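Local structure of uncharacterized protein (Bacteroides uniformis, 4K61) at residues Asp2-Asp7 against Ser29-Asp34; Lys43-Gly48 against Leu134-Phe139. The protein is of unknown function but belongs to a PepSY-like family whose members are putatively related to beta-lactamase inhibitor proteins. One frame throughout, in Å; residues are numbered along the deposited sequence.

Contact 1 (Asp2-Asp7 against Ser29-Asp34)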
loop_
_atom_site.group_PDB
_atom_site.type_symbol
_atom_site.label_atom_id
_atom_site.label_comp_id
_atom_site.label_asym_id
_atom_site.label_seq_id
_atom_site.Cartn_x
_atom_site.Cartn_y
_atom_site.Cartn_z
ATOM N N ASP A 2 -7.757 18.343 -16.238
ATOM C CA ASP A 2 -6.498 18.148 -15.502
ATOM C C ASP A 2 -6.521 17.072 -14.414
ATOM O O ASP A 2 -7.588 16.644 -13.932
ATOM C CB ASP A 2 -6.034 19.467 -14.870
ATOM C CG ASP A 2 -5.853 20.596 -15.885
ATOM O OD1 ASP A 2 -5.142 20.450 -16.917
ATOM O OD2 ASP A 2 -6.426 21.667 -15.621
ATOM N N TRP A 3 -5.312 16.654 -14.047
ATOM C CA TRP A 3 -5.036 15.659 -12.994
ATOM C C TRP A 3 -5.484 14.226 -13.235
ATOM O O TRP A 3 -4.639 13.327 -13.154
ATOM C CB TRP A 3 -5.465 16.172 -11.608
ATOM C CG TRP A 3 -4.446 17.140 -11.103
ATOM C CD1 TRP A 3 -4.491 18.514 -11.174
ATOM C CD2 TRP A 3 -3.172 16.806 -10.537
ATOM N NE1 TRP A 3 -3.327 19.049 -10.662
ATOM C CE2 TRP A 3 -2.501 18.025 -10.266
ATOM C CE3 TRP A 3 -2.523 15.594 -10.250
ATOM C CZ2 TRP A 3 -1.228 18.063 -9.685
ATOM C CZ3 TRP A 3 -1.251 15.635 -9.671
ATOM C CH2 TRP A 3 -0.626 16.859 -9.390
ATOM N N ALA A 4 -6.776 13.998 -13.500
ATOM C CA ALA A 4 -7.276 12.667 -13.869
ATOM C C ALA A 4 -8.365 12.791 -14.938
ATOM O O ALA A 4 -9.259 13.614 -14.790
ATOM C CB ALA A 4 -7.824 11.982 -12.660
ATOM N N PRO A 5 -8.264 12.019 -16.050
ATOM C CA PRO A 5 -9.283 12.072 -17.100
ATOM C C PRO A 5 -10.640 11.614 -16.600
ATOM O O PRO A 5 -10.717 10.927 -15.600
ATOM C CB PRO A 5 -8.779 11.094 -18.177
ATOM C CG PRO A 5 -7.440 10.669 -17.764
ATOM C CD PRO A 5 -7.233 11.013 -16.326
ATOM N N ALA A 6 -11.691 11.997 -17.334
ATOM C CA ALA A 6 -13.076 11.720 -16.924
ATOM C C ALA A 6 -13.355 10.214 -16.751
ATOM O O ALA A 6 -13.987 9.826 -15.770
ATOM C CB ALA A 6 -14.050 12.329 -17.897
ATOM N N ASP A 7 -12.865 9.371 -17.664
ATOM C CA ASP A 7 -13.098 7.916 -17.543
ATOM C C ASP A 7 -12.406 7.272 -16.332
ATOM O O ASP A 7 -12.918 6.305 -15.754
ATOM C CB ASP A 7 -12.701 7.173 -18.811
ATOM C CG ASP A 7 -11.202 7.244 -19.109
ATOM O OD1 ASP A 7 -10.476 8.069 -18.508
ATOM O OD2 ASP A 7 -10.736 6.464 -19.976
ATOM N N SER A 29 3.339 5.436 -14.537
ATOM C CA SER A 29 2.333 5.205 -15.579
ATOM C C SER A 29 0.859 5.336 -15.122
ATOM O O SER A 29 -0.048 5.080 -15.908
ATOM C CB SER A 29 2.511 3.776 -16.096
ATOM O OG SER A 29 1.602 3.542 -17.159
ATOM N N TYR A 30 0.614 5.683 -13.856
ATOM C CA TYR A 30 -0.707 5.518 -13.241
ATOM C C TYR A 30 -1.267 6.790 -12.627
ATOM O O TYR A 30 -0.525 7.721 -12.264
ATOM C CB TYR A 30 -0.589 4.470 -12.129
ATOM C CG TYR A 30 -0.042 3.175 -12.630
ATOM C CD1 TYR A 30 -0.853 2.274 -13.328
ATOM C CD2 TYR A 30 1.292 2.855 -12.437
ATOM C CE1 TYR A 30 -0.334 1.100 -13.845
ATOM C CE2 TYR A 30 1.807 1.666 -12.922
ATOM C CZ TYR A 30 0.990 0.802 -13.620
ATOM O OH TYR A 30 1.536 -0.350 -14.100
ATOM N N TYR A 31 -2.595 6.841 -12.558
ATOM C CA TYR A 31 -3.304 7.849 -11.792
ATOM C C TYR A 31 -3.571 7.246 -10.447
ATOM O O TYR A 31 -4.018 6.099 -10.349
ATOM C CB TYR A 31 -4.634 8.170 -12.452
ATOM C CG TYR A 31 -4.479 8.674 -13.842
ATOM C CD1 TYR A 31 -4.198 10.027 -14.102
ATOM C CD2 TYR A 31 -4.567 7.814 -14.920
ATOM C CE1 TYR A 31 -4.019 10.477 -15.372
ATOM C CE2 TYR A 31 -4.385 8.266 -16.193
ATOM C CZ TYR A 31 -4.120 9.599 -16.421
ATOM O OH TYR A 31 -3.952 10.057 -17.689
ATOM N N VAL A 32 -3.366 8.037 -9.399
ATOM C CA VAL A 32 -3.609 7.540 -8.055
ATOM C C VAL A 32 -4.650 8.408 -7.393
ATOM O O VAL A 32 -4.499 9.638 -7.306
ATOM C CB VAL A 32 -2.315 7.529 -7.212
ATOM C CG1 VAL A 32 -2.613 7.007 -5.800
ATOM C CG2 VAL A 32 -1.232 6.710 -7.912
ATOM N N ALA A 33 -5.729 7.746 -6.942
ATOM C CA ALA A 33 -6.762 8.357 -6.133
ATOM C C ALA A 33 -6.497 8.086 -4.686
ATOM O O ALA A 33 -6.265 6.945 -4.297
ATOM C CB ALA A 33 -8.137 7.823 -6.501
ATOM N N ASP A 34 -6.508 9.152 -3.887
ATOM C CA ASP A 34 -6.343 9.053 -2.459
ATOM C C ASP A 34 -7.593 9.610 -1.809
ATOM O O ASP A 34 -8.019 10.739 -2.065
ATOM C CB ASP A 34 -5.126 9.829 -1.958
ATOM C CG ASP A 34 -4.960 9.685 -0.491
ATOM O OD1 ASP A 34 -4.694 8.538 -0.046
ATOM O OD2 ASP A 34 -5.149 10.669 0.230
#
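One face of the Tyr31 ring carries the ring of Pro5, while the carbonyl oxygen of Trp3 lies at the ring's edge, near its plane. Pro5 CD does most of the touching: it sits 3.7 Å from the centroid of the Tyr31 ring and 26° off the ring normal, a CH-pi contact displaced toward the CE1-CZ bond, near the hydroxyl end of the ring. Pro5 CG reaches farther along, 3.5 Å from Tyr31 OH. At the edge Trp3 O approaches Tyr31 CD1 at 3.5 Å. Ala4 comes in obliquely, its CB 4.4 Å from Tyr31 CD1.

Tyr31 turns CG anti to its carbonyl carbon (chi1 -59°), which carries the phenol out from strand 30-37 to meet the chain leading into helix 6-15. Pro5 stands at the N-cap position of that helix, where lacking an N-H costs nothing because the helix draws no hydrogen bond from that nitrogen; its compact, puckered ring fixes the chain direction and offers CH groups to an aromatic face. The small Ala4 is buried and also packs on Trp24. His26 joins the two sides: its ring packs edge-to-face with that of Tyr31, and its NE2 is hydrogen-bonded to Trp3 O.

Between the two segments the grip is CH-pi and van der Waals packing; the directed bond comes from His26, which takes up Trp3 O, so that oxygen need not find a partner on strand 30-37.

Contact 2 (Lys43-Gly48 against Leu134-Phe139)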
loop_
_atom_site.group_PDB
_atom_site.type_symbol
_atom_site.label_atom_id
_atom_site.label_comp_id
_atom_site.label_asym_id
_atom_site.label_seq_id
_atom_site.Cartn_x
_atom_site.Cartn_y
_atom_site.Cartn_z
ATOM N N LYS A 43 -5.881 4.111 -1.327
ATOM C CA LYS A 43 -5.322 4.559 -2.566
ATOM C C LYS A 43 -5.595 3.524 -3.620
ATOM O O LYS A 43 -5.512 2.313 -3.381
ATOM C CB LYS A 43 -3.808 4.822 -2.470
ATOM C CG LYS A 43 -3.448 6.091 -1.722
ATOM C CD LYS A 43 -1.937 6.239 -1.599
ATOM C CE LYS A 43 -1.552 7.560 -0.979
ATOM N NZ LYS A 43 -1.874 7.562 0.467
ATOM N N VAL A 44 -5.972 3.999 -4.792
ATOM C CA VAL A 44 -6.254 3.099 -5.891
ATOM C C VAL A 44 -5.506 3.617 -7.121
ATOM O O VAL A 44 -5.544 4.817 -7.437
ATOM C CB VAL A 44 -7.753 3.007 -6.227
ATOM C CG1 VAL A 44 -7.983 2.028 -7.349
ATOM C CG2 VAL A 44 -8.569 2.545 -5.036
ATOM N N TRP A 45 -4.790 2.701 -7.757
ATOM C CA TRP A 45 -3.976 2.995 -8.941
ATOM C C TRP A 45 -4.768 2.606 -10.169
ATOM O O TRP A 45 -5.271 1.463 -10.230
ATOM C CB TRP A 45 -2.666 2.181 -8.938
ATOM C CG TRP A 45 -1.551 2.767 -8.094
ATOM C CD1 TRP A 45 -0.404 3.353 -8.539
ATOM C CD2 TRP A 45 -1.488 2.811 -6.662
ATOM N NE1 TRP A 45 0.359 3.782 -7.487
ATOM C CE2 TRP A 45 -0.276 3.440 -6.319
ATOM C CE3 TRP A 45 -2.336 2.369 -5.627
ATOM C CZ2 TRP A 45 0.099 3.658 -5.009
ATOM C CZ3 TRP A 45 -1.938 2.569 -4.317
ATOM C CH2 TRP A 45 -0.750 3.222 -4.021
ATOM N N PHE A 46 -4.836 3.529 -11.155
ATOM C CA PHE A 46 -5.504 3.241 -12.417
ATOM C C PHE A 46 -4.527 3.396 -13.556
ATOM O O PHE A 46 -3.735 4.365 -13.585
ATOM C CB PHE A 46 -6.664 4.210 -12.662
ATOM C CG PHE A 46 -7.768 4.079 -11.682
ATOM C CD1 PHE A 46 -7.719 4.790 -10.498
ATOM C CD2 PHE A 46 -8.848 3.221 -11.912
ATOM C CE1 PHE A 46 -8.719 4.671 -9.558
ATOM C CE2 PHE A 46 -9.861 3.097 -10.949
ATOM C CZ PHE A 46 -9.796 3.830 -9.793
ATOM N N ASP A 47 -4.601 2.475 -14.522
ATOM C CA ASP A 47 -3.834 2.663 -15.744
ATOM C C ASP A 47 -4.515 3.640 -16.727
ATOM O O ASP A 47 -5.593 4.146 -16.464
ATOM C CB ASP A 47 -3.476 1.303 -16.401
ATOM C CG ASP A 47 -4.697 0.516 -16.897
ATOM O OD1 ASP A 47 -5.764 1.117 -17.216
ATOM O OD2 ASP A 47 -4.527 -0.738 -16.990
ATOM N N GLY A 48 -3.915 3.848 -17.888
ATOM C CA GLY A 48 -4.496 4.727 -18.921
ATOM C C GLY A 48 -5.843 4.295 -19.480
ATOM O O GLY A 48 -6.551 5.102 -20.091
ATOM N N LEU A 134 6.074 2.455 -1.310
ATOM C CA LEU A 134 4.777 1.802 -1.599
ATOM C C LEU A 134 4.229 2.149 -2.967
ATOM O O LEU A 134 3.145 1.696 -3.346
ATOM C CB LEU A 134 3.728 2.176 -0.556
ATOM C CG LEU A 134 3.975 1.542 0.802
ATOM C CD1 LEU A 134 3.056 2.191 1.801
ATOM C CD2 LEU A 134 3.787 0.034 0.743
ATOM N N GLY A 135 5.010 2.895 -3.749
ATOM C CA GLY A 135 4.627 3.207 -5.103
ATOM C C GLY A 135 4.570 2.009 -6.017
ATOM O O GLY A 135 5.003 0.910 -5.691
ATOM N N ALA A 136 4.084 2.271 -7.224
ATOM C CA ALA A 136 3.848 1.253 -8.253
ATOM C C ALA A 136 5.075 0.403 -8.639
ATOM O O ALA A 136 4.939 -0.780 -9.006
ATOM C CB ALA A 136 3.297 1.950 -9.493
ATOM N N ALA A 137 6.255 1.014 -8.600
ATOM C CA ALA A 137 7.497 0.339 -9.010
ATOM C C ALA A 137 7.778 -0.907 -8.156
ATOM O O ALA A 137 8.345 -1.888 -8.643
ATOM C CB ALA A 137 8.662 1.311 -8.929
ATOM N N THR A 138 7.341 -0.865 -6.899
ATOM C CA THR A 138 7.520 -1.984 -5.954
ATOM C C THR A 138 6.708 -3.196 -6.346
ATOM O O THR A 138 7.175 -4.333 -6.268
ATOM C CB THR A 138 7.124 -1.533 -4.561
ATOM O OG1 THR A 138 8.001 -0.478 -4.172
ATOM C CG2 THR A 138 7.197 -2.674 -3.551
ATOM N N PHE A 139 5.496 -2.964 -6.833
ATOM C CA PHE A 139 4.556 -4.055 -6.973
ATOM C C PHE A 139 4.197 -4.441 -8.380
ATOM O O PHE A 139 3.854 -5.604 -8.636
ATOM C CB PHE A 139 3.274 -3.696 -6.201
ATOM C CG PHE A 139 3.489 -3.482 -4.723
ATOM C CD1 PHE A 139 3.633 -4.580 -3.872
ATOM C CD2 PHE A 139 3.559 -2.208 -4.196
ATOM C CE1 PHE A 139 3.831 -4.390 -2.522
ATOM C CE2 PHE A 139 3.701 -2.010 -2.823
ATOM C CZ PHE A 139 3.863 -3.110 -1.990
#
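In this PepSY-like, largely antiparallel beta protein, Trp45 points from strand 40-46 toward the C-terminal segment, which meets it as a loop followed by a short, weakly bonded helical turn at about 136-139. Trp45 gives up the most area to the contact, followed by Ala136 and then Leu134.

The five-membered part of the indole meets Ala136: its CB lies 4.0 Å from Trp45 NE1 and 4.1 Å from Trp45 CD1. A methyl group suits this place, being large enough to touch the indole and small enough to let the backbone of the turn come close. Leu134 contributes chiefly its backbone, with O 4.0 Å from Trp45 CZ2 on the six-membered ring; both approaches are oblique to the indole. That oxygen is hydrogen-bonded to Gln56 NE2, while the Leu134 side chain packs on Asn85 and Thr87 of strand 82-90.

Trp45 has CG anti to the carbonyl carbon (chi1 -82°), which swings the indole out over the neighbouring strands, where it packs on Val32, Met54 and Gln56. A large, flat residue with one N-H serves well in such a buried position, since it fills space between sheet and tail while its polar atom can still be satisfied. The partner is Asp27, whose OD2 is hydrogen-bonded both to Trp45 NE1 and to the backbone N of Ala136, so that a single carboxylate oxygen bridges the indole and the start of the turn.

Overall arrangement
Contacts 1 and 2 attach the two ends of the chain to adjacent strands of one antiparallel sheet, with centres about 11 Å apart. Contact 1 receives the N-terminal arm on strand 30-37, and contact 2 receives the C-terminal turn on strand 40-46. The strands are paired directly: Tyr31 O lies 2.8 Å from Phe46 N, and Ala33 N lies 3.0 Å from Val44 O, both probable hydrogen bonds. Packing adds to this, with Val32 CG2 3.4 Å from Trp45 NE1. Contact 1 is peripheral, about 17 Å from the chain centre to its own centre, whereas contact 2 is buried, about 9 Å away.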